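Local coordinates for protein nitrilotriacetate monooxygenase (Burkholderia pseudomallei, PDB 3SDO) that probably acts as an FMN-dependent monooxygenase of the NtaA/SnaA/DszA family, inserting oxygen into organic substrates, at residues A87-S101 with L116-V129. Sequence-based numbering, arbitrary orientation.
Sequences AVLTSKIGLVGTMSS and LDLISGGRAGWNVV
Arg123 reaches from the end of the loop after helix 106-119 into the turn 87-93 and sets its guanidinium group against the carbonyls and the threonine hydroxyl there. NH1 donates twice, almost straight to Thr90 OG1 (2.9 Å, 170°) and to the carbonyl oxygen Ile93 O on a lone pair, while NH2 takes Ala87 O at 2.8 Å; NE turns back to Ser120 O within its own segment. A bend at chi3 (-78°) swings the flat group across the turn, with Leu95 CD1 over the rim of one face and Ser91 O over the rim of the other, the latter without a hydrogen bond.

Backbone bonds join strands 94-100 and 124-129 in parallel register, from Leu95 N to Arg123 O (2.8 Å) through Gly97 N to Gly125 O; the last two, Val129 N to Met99 O and Ser101 N to Val129 O, are weak. The indole of Trp126 adds a side-chain bond here: NE1 meets Met99 O at 2.9 Å, in the ring plane, and Val128 CG2 covers the centre of one ring face.

Apolar contacts flank the strands on both faces. Leu95 CD1 lies against Ser120 CB (3.7 Å) and Leu116 CD1 on the helix-covered face, whereas Thr98 CG2 meets Val129 CG2 at 3.5 Å on the other. Val96 CG2 packs against Gly125 CA at 4.0 Å.

The strands and intervening helix form a right-handed beta-alpha-beta crossover of the luciferase-like TIM barrel, in which strand 56-59 pairs with the far edge of strand 94-100. Thr98, a predicted FMN ligand, sits near Asp61, another. Four bonds, three across the contact, use all three guanidinium nitrogens, so the buried charge is probably stabilised by neutral oxygens alone among the two segments.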
ATOM      1  N   ALA A  87       9.033   3.136  -4.905  1.00 15.75           N
ATOM      2  CA  ALA A  87      10.310   3.061  -4.169  1.00 16.83           C
ATOM      3  C   ALA A  87      11.396   2.415  -5.016  1.00 18.08           C
ATOM      4  O   ALA A  87      12.539   2.859  -5.069  1.00 18.69           O
ATOM      5  CB  ALA A  87      10.119   2.242  -2.894  1.00 15.76           C
ATOM      6  N   VAL A  88      10.987   1.366  -5.717  1.00 18.55           N
ATOM      7  CA  VAL A  88      11.883   0.481  -6.410  1.00 20.14           C
ATOM      8  C   VAL A  88      12.278   1.048  -7.809  1.00 19.26           C
ATOM      9  O   VAL A  88      13.252   0.611  -8.444  1.00 19.23           O
ATOM     10  CB  VAL A  88      11.156  -0.923  -6.390  1.00 21.60           C
ATOM     11  CG1 VAL A  88      10.980  -1.495  -7.746  1.00 22.49           C
ATOM     12  CG2 VAL A  88      11.785  -1.814  -5.343  1.00 24.45           C
ATOM     13  N   LEU A  89      11.543   2.054  -8.265  1.00 17.84           N
ATOM     14  CA  LEU A  89      11.833   2.717  -9.519  1.00 18.05           C
ATOM     15  C   LEU A  89      12.435   4.099  -9.285  1.00 17.79           C
ATOM     16  O   LEU A  89      12.597   4.858 -10.219  1.00 17.55           O
ATOM     17  CB  LEU A  89      10.563   2.820 -10.389  1.00 18.04           C
ATOM     18  CG  LEU A  89       9.924   1.475 -10.757  1.00 19.78           C
ATOM     19  CD1 LEU A  89       8.581   1.647 -11.475  1.00 19.02           C
ATOM     20  CD2 LEU A  89      10.921   0.581 -11.642  1.00 18.52           C
ATOM     21  N   THR A  90      12.764   4.412  -8.036  1.00 17.45           N
ATOM     22  CA  THR A  90      13.403   5.660  -7.690  1.00 18.13           C
ATOM     23  C   THR A  90      14.570   5.298  -6.781  1.00 19.70           C
ATOM     24  O   THR A  90      14.823   4.124  -6.534  1.00 20.17           O
ATOM     25  CB  THR A  90      12.419   6.638  -6.987  1.00 17.45           C
ATOM     26  OG1 THR A  90      11.834   6.026  -5.815  1.00 16.89           O
ATOM     27  CG2 THR A  90      11.307   7.101  -7.944  1.00 17.11           C
ATOM     28  N   SER A  91      15.279   6.292  -6.271  1.00 20.97           N
ATOM     29  CA  SER A  91      16.398   6.020  -5.372  1.00 22.27           C
ATOM     30  C   SER A  91      16.544   6.974  -4.171  1.00 22.15           C
ATOM     31  O   SER A  91      17.044   6.553  -3.126  1.00 22.51           O
ATOM     32  CB  SER A  91      17.700   5.974  -6.180  1.00 22.89           C
ATOM     33  OG  SER A  91      17.880   7.176  -6.884  1.00 24.31           O
ATOM     34  N   LYS A  92      16.135   8.234  -4.301  1.00 21.55           N
ATOM     35  CA  LYS A  92      16.386   9.237  -3.244  1.00 21.32           C
ATOM     36  C   LYS A  92      15.118   9.845  -2.698  1.00 19.82           C
ATOM     37  O   LYS A  92      15.056  10.205  -1.516  1.00 19.36           O
ATOM     38  CB  LYS A  92      17.183  10.440  -3.773  1.00 22.63           C
ATOM     39  CG  LYS A  92      18.554  10.218  -4.251  1.00 27.43           C
ATOM     40  CD  LYS A  92      19.247  11.597  -4.543  1.00 28.98           C
ATOM     41  CE  LYS A  92      19.675  12.321  -3.227  1.00 32.06           C
ATOM     42  NZ  LYS A  92      20.807  13.325  -3.372  1.00 32.49           N
ATOM     43  N   ILE A  93      14.134  10.055  -3.568  1.00 18.24           N
ATOM     44  CA  ILE A  93      12.964  10.829  -3.192  1.00 17.08           C
ATOM     45  C   ILE A  93      12.175  10.153  -2.056  1.00 16.49           C
ATOM     46  O   ILE A  93      11.991   8.931  -2.035  1.00 17.39           O
ATOM     47  CB  ILE A  93      12.088  11.157  -4.397  1.00 16.71           C
ATOM     48  CG1 ILE A  93      11.074  12.263  -4.066  1.00 16.64           C
ATOM     49  CG2 ILE A  93      11.350   9.902  -4.896  1.00 16.70           C
ATOM     50  CD1 ILE A  93      10.467  12.932  -5.324  1.00 17.64           C
ATOM     51  N   GLY A  94      11.728  10.947  -1.099  1.00 15.21           N
ATOM     52  CA  GLY A  94      10.898  10.427  -0.014  1.00 14.98           C
ATOM     53  C   GLY A  94       9.534   9.974  -0.495  1.00 14.92           C
ATOM     54  O   GLY A  94       9.061  10.362  -1.565  1.00 14.31           O
ATOM     55  N   LEU A  95       8.910   9.116   0.298  1.00 15.27           N
ATOM     56  CA  LEU A  95       7.689   8.412  -0.105  1.00 15.14           C
ATOM     57  C   LEU A  95       6.707   8.524   1.034  1.00 15.37           C
ATOM     58  O   LEU A  95       6.747   7.718   1.974  1.00 15.19           O
ATOM     59  CB  LEU A  95       8.022   6.946  -0.378  1.00 15.11           C
ATOM     60  CG  LEU A  95       9.123   6.746  -1.414  1.00 15.61           C
ATOM     61  CD1 LEU A  95       9.701   5.303  -1.317  1.00 15.80           C
ATOM     62  CD2 LEU A  95       8.573   7.043  -2.815  1.00 13.65           C
ATOM     63  N   VAL A  96       5.832   9.523   0.946  1.00 15.46           N
ATOM     64  CA  VAL A  96       4.959   9.876   2.040  1.00 16.00           C
ATOM     65  C   VAL A  96       3.521   9.518   1.677  1.00 17.24           C
ATOM     66  O   VAL A  96       3.003   9.942   0.633  1.00 16.92           O
ATOM     67  CB  VAL A  96       5.070  11.360   2.349  1.00 15.85           C
ATOM     68  CG1 VAL A  96       4.109  11.761   3.492  1.00 16.19           C
ATOM     69  CG2 VAL A  96       6.531  11.706   2.687  1.00 13.97           C
ATOM     70  N   GLY A  97       2.888   8.759   2.562  1.00 17.43           N
ATOM     71  CA  GLY A  97       1.550   8.269   2.342  1.00 18.47           C
ATOM     72  C   GLY A  97       0.555   8.542   3.436  1.00 18.44           C
ATOM     73  O   GLY A  97       0.837   8.398   4.627  1.00 18.00           O
ATOM     74  N   THR A  98      -0.643   8.932   3.033  1.00 19.47           N
ATOM     75  CA  THR A  98      -1.733   9.103   3.989  1.00 19.50           C
ATOM     76  C   THR A  98      -2.302   7.766   4.481  1.00 19.49           C
ATOM     77  O   THR A  98      -2.521   6.847   3.706  1.00 18.38           O
ATOM     78  CB  THR A  98      -2.869   9.961   3.376  1.00 20.40           C
ATOM     79  OG1 THR A  98      -2.414  11.305   3.232  1.00 23.33           O
ATOM     80  CG2 THR A  98      -4.121   9.953   4.250  1.00 19.74           C
ATOM     81  N   MET A  99      -2.562   7.672   5.781  1.00 20.22           N
ATOM     82  CA  MET A  99      -3.349   6.578   6.319  1.00 20.82           C
ATOM     83  C   MET A  99      -4.057   7.039   7.590  1.00 22.13           C
ATOM     84  O   MET A  99      -3.484   7.746   8.406  1.00 21.38           O
ATOM     85  CB  MET A  99      -2.505   5.338   6.597  1.00 20.74           C
ATOM     86  CG  MET A  99      -3.364   4.084   6.740  1.00 22.96           C
ATOM     87  SD  MET A  99      -2.362   2.623   6.975  1.00 25.37           S
ATOM     88  CE  MET A  99      -1.687   2.367   5.327  1.00 23.17           C
ATOM     89  N   SER A 100      -5.318   6.645   7.712  1.00 23.20           N
ATOM     90  CA  SER A 100      -6.190   7.094   8.783  1.00 25.68           C
ATOM     91  C   SER A 100      -5.945   6.336  10.090  1.00 25.36           C
ATOM     92  O   SER A 100      -5.772   5.123  10.099  1.00 26.12           O
ATOM     93  CB  SER A 100      -7.667   6.925   8.356  1.00 26.79           C
ATOM     94  OG  SER A 100      -8.485   6.603   9.469  1.00 29.75           O
ATOM     95  N   SER A 101      -5.966   7.069  11.194  1.00 25.84           N
ATOM     96  CA  SER A 101      -5.860   6.485  12.518  1.00 26.46           C
ATOM     97  C   SER A 101      -7.129   5.753  12.917  1.00 26.91           C
ATOM     98  O   SER A 101      -7.055   4.833  13.695  1.00 27.04           O
ATOM     99  CB  SER A 101      -5.628   7.568  13.574  1.00 26.92           C
ATOM    100  OG  SER A 101      -4.602   8.433  13.174  1.00 28.54           O
ATOM    101  N   LEU A 116       7.670  -0.631   3.860  1.00 15.84           N
ATOM    102  CA  LEU A 116       7.992   0.401   2.867  1.00 15.41           C
ATOM    103  C   LEU A 116       9.324   1.086   3.203  1.00 15.28           C
ATOM    104  O   LEU A 116      10.182   1.271   2.323  1.00 15.71           O
ATOM    105  CB  LEU A 116       6.853   1.431   2.764  1.00 15.31           C
ATOM    106  CG  LEU A 116       7.084   2.720   1.965  1.00 15.24           C
ATOM    107  CD1 LEU A 116       7.260   2.382   0.454  1.00 12.46           C
ATOM    108  CD2 LEU A 116       5.934   3.736   2.209  1.00 15.40           C
ATOM    109  N   ASP A 117       9.519   1.416   4.472  1.00 14.93           N
ATOM    110  CA  ASP A 117      10.738   2.094   4.925  1.00 15.59           C
ATOM    111  C   ASP A 117      11.964   1.233   4.706  1.00 15.91           C
ATOM    112  O   ASP A 117      13.006   1.756   4.284  1.00 15.85           O
ATOM    113  CB  ASP A 117      10.636   2.489   6.416  1.00 16.24           C
ATOM    114  CG  ASP A 117      11.388   3.793   6.769  1.00 17.11           C
ATOM    115  OD1 ASP A 117      11.678   4.628   5.894  1.00 17.05           O
ATOM    116  OD2 ASP A 117      11.658   3.976   7.965  1.00 17.44           O
ATOM    117  N   LEU A 118      11.867  -0.078   4.991  1.00 15.48           N
ATOM    118  CA  LEU A 118      13.017  -0.965   4.832  1.00 16.07           C
ATOM    119  C   LEU A 118      13.330  -1.211   3.336  1.00 15.79           C
ATOM    120  O   LEU A 118      14.477  -1.168   2.910  1.00 15.89           O
ATOM    121  CB  LEU A 118      12.777  -2.276   5.553  1.00 16.39           C
ATOM    122  CG  LEU A 118      14.002  -3.109   5.892  1.00 19.33           C
ATOM    123  CD1 LEU A 118      14.909  -2.376   6.908  1.00 21.43           C
ATOM    124  CD2 LEU A 118      13.570  -4.469   6.443  1.00 16.76           C
ATOM    125  N   ILE A 119      12.289  -1.443   2.541  1.00 15.49           N
ATOM    126  CA  ILE A 119      12.462  -1.684   1.109  1.00 15.75           C
ATOM    127  C   ILE A 119      13.101  -0.474   0.429  1.00 15.64           C
ATOM    128  O   ILE A 119      13.960  -0.630  -0.456  1.00 15.48           O
ATOM    129  CB  ILE A 119      11.115  -2.012   0.424  1.00 15.02           C
ATOM    130  CG1 ILE A 119      10.636  -3.396   0.867  1.00 15.69           C
ATOM    131  CG2 ILE A 119      11.278  -1.934  -1.134  1.00 16.26           C
ATOM    132  CD1 ILE A 119       9.131  -3.703   0.596  1.00 14.48           C
ATOM    133  N   SER A 120      12.686   0.719   0.868  1.00 15.42           N
ATOM    134  CA  SER A 120      13.103   1.973   0.280  1.00 15.91           C
ATOM    135  C   SER A 120      14.424   2.509   0.840  1.00 16.49           C
ATOM    136  O   SER A 120      14.892   3.533   0.396  1.00 16.53           O
ATOM    137  CB  SER A 120      12.009   3.057   0.478  1.00 16.00           C
ATOM    138  OG  SER A 120      11.888   3.472   1.843  1.00 15.28           O
ATOM    139  N   GLY A 121      15.009   1.852   1.832  1.00 16.32           N
ATOM    140  CA  GLY A 121      16.273   2.337   2.399  1.00 16.10           C
ATOM    141  C   GLY A 121      16.112   3.584   3.266  1.00 16.44           C
ATOM    142  O   GLY A 121      17.026   4.418   3.356  1.00 17.10           O
ATOM    143  N   GLY A 122      14.969   3.710   3.920  1.00 15.66           N
ATOM    144  CA  GLY A 122      14.738   4.788   4.872  1.00 15.28           C
ATOM    145  C   GLY A 122      14.130   6.037   4.284  1.00 15.93           C
ATOM    146  O   GLY A 122      14.532   7.153   4.640  1.00 15.39           O
ATOM    147  N   ARG A 123      13.136   5.878   3.405  1.00 15.62           N
ATOM    148  CA  ARG A 123      12.519   7.009   2.750  1.00 15.77           C
ATOM    149  C   ARG A 123      11.013   7.143   3.006  1.00 16.19           C
ATOM    150  O   ARG A 123      10.358   7.975   2.380  1.00 16.20           O
ATOM    151  CB  ARG A 123      12.764   6.899   1.238  1.00 15.55           C
ATOM    152  CG  ARG A 123      14.207   7.063   0.833  1.00 16.95           C
ATOM    153  CD  ARG A 123      14.334   7.116  -0.702  1.00 19.57           C
ATOM    154  NE  ARG A 123      14.238   5.790  -1.330  1.00 19.20           N
ATOM    155  CZ  ARG A 123      13.643   5.518  -2.495  1.00 19.30           C
ATOM    156  NH1 ARG A 123      12.967   6.442  -3.176  1.00 17.69           N
ATOM    157  NH2 ARG A 123      13.687   4.278  -2.975  1.00 18.46           N
ATOM    158  N   ALA A 124      10.462   6.340   3.914  1.00 16.37           N
ATOM    159  CA  ALA A 124       9.019   6.381   4.175  1.00 16.32           C
ATOM    160  C   ALA A 124       8.590   7.567   5.042  1.00 16.29           C
ATOM    161  O   ALA A 124       9.335   8.023   5.933  1.00 16.84           O
ATOM    162  CB  ALA A 124       8.565   5.082   4.825  1.00 16.60           C
ATOM    163  N   GLY A 125       7.368   8.026   4.808  1.00 16.16           N
ATOM    164  CA  GLY A 125       6.699   9.005   5.674  1.00 16.33           C
ATOM    165  C   GLY A 125       5.237   8.627   5.822  1.00 16.88           C
ATOM    166  O   GLY A 125       4.645   8.062   4.901  1.00 16.39           O
ATOM    167  N   TRP A 126       4.655   8.880   6.995  1.00 16.77           N
ATOM    168  CA  TRP A 126       3.238   8.604   7.213  1.00 16.81           C
ATOM    169  C   TRP A 126       2.552   9.909   7.532  1.00 17.40           C
ATOM    170  O   TRP A 126       2.931  10.578   8.505  1.00 17.23           O
ATOM    171  CB  TRP A 126       3.030   7.587   8.364  1.00 17.07           C
ATOM    172  CG  TRP A 126       1.595   7.394   8.845  1.00 16.40           C
ATOM    173  CD1 TRP A 126       0.461   7.583   8.132  1.00 17.66           C
ATOM    174  CD2 TRP A 126       1.171   6.927  10.148  1.00 17.57           C
ATOM    175  NE1 TRP A 126      -0.648   7.287   8.902  1.00 18.43           N
ATOM    176  CE2 TRP A 126      -0.236   6.892  10.144  1.00 17.54           C
ATOM    177  CE3 TRP A 126       1.850   6.556  11.314  1.00 18.97           C
ATOM    178  CZ2 TRP A 126      -0.979   6.515  11.265  1.00 18.59           C
ATOM    179  CZ3 TRP A 126       1.125   6.168  12.418  1.00 18.44           C
ATOM    180  CH2 TRP A 126      -0.283   6.159  12.390  1.00 18.86           C
ATOM    181  N   ASN A 127       1.570  10.275   6.698  1.00 17.74           N
ATOM    182  CA  ASN A 127       0.697  11.404   6.958  1.00 18.83           C
ATOM    183  C   ASN A 127      -0.463  10.902   7.785  1.00 19.49           C
ATOM    184  O   ASN A 127      -1.335  10.190   7.270  1.00 18.66           O
ATOM    185  CB  ASN A 127       0.179  12.072   5.673  1.00 18.94           C
ATOM    186  CG  ASN A 127      -0.792  13.204   5.971  1.00 21.66           C
ATOM    187  OD1 ASN A 127      -0.567  13.998   6.902  1.00 25.53           O
ATOM    188  ND2 ASN A 127      -1.881  13.287   5.202  1.00 18.80           N
ATOM    189  N   VAL A 128      -0.438  11.249   9.067  1.00 20.57           N
ATOM    190  CA  VAL A 128      -1.441  10.819  10.041  1.00 22.60           C
ATOM    191  C   VAL A 128      -2.692  11.677   9.873  1.00 25.14           C
ATOM    192  O   VAL A 128      -2.659  12.887  10.081  1.00 24.22           O
ATOM    193  CB  VAL A 128      -0.894  10.933  11.481  1.00 22.42           C
ATOM    194  CG1 VAL A 128      -1.980  10.561  12.549  1.00 24.28           C
ATOM    195  CG2 VAL A 128       0.347  10.059  11.642  1.00 20.39           C
ATOM    196  N   VAL A 129      -3.778  11.038   9.445  1.00 28.07           N
ATOM    197  CA  VAL A 129      -5.033  11.721   9.237  1.00 31.38           C
ATOM    198  C   VAL A 129      -5.977  11.460  10.413  1.00 34.11           C
ATOM    199  O   VAL A 129      -6.311  10.320  10.708  1.00 34.18           O
ATOM    200  CB  VAL A 129      -5.612  11.347   7.872  1.00 31.67           C
ATOM    201  CG1 VAL A 129      -7.089  11.428   7.860  1.00 33.79           C
ATOM    202  CG2 VAL A 129      -4.979  12.258   6.796  1.00 30.46           C
TER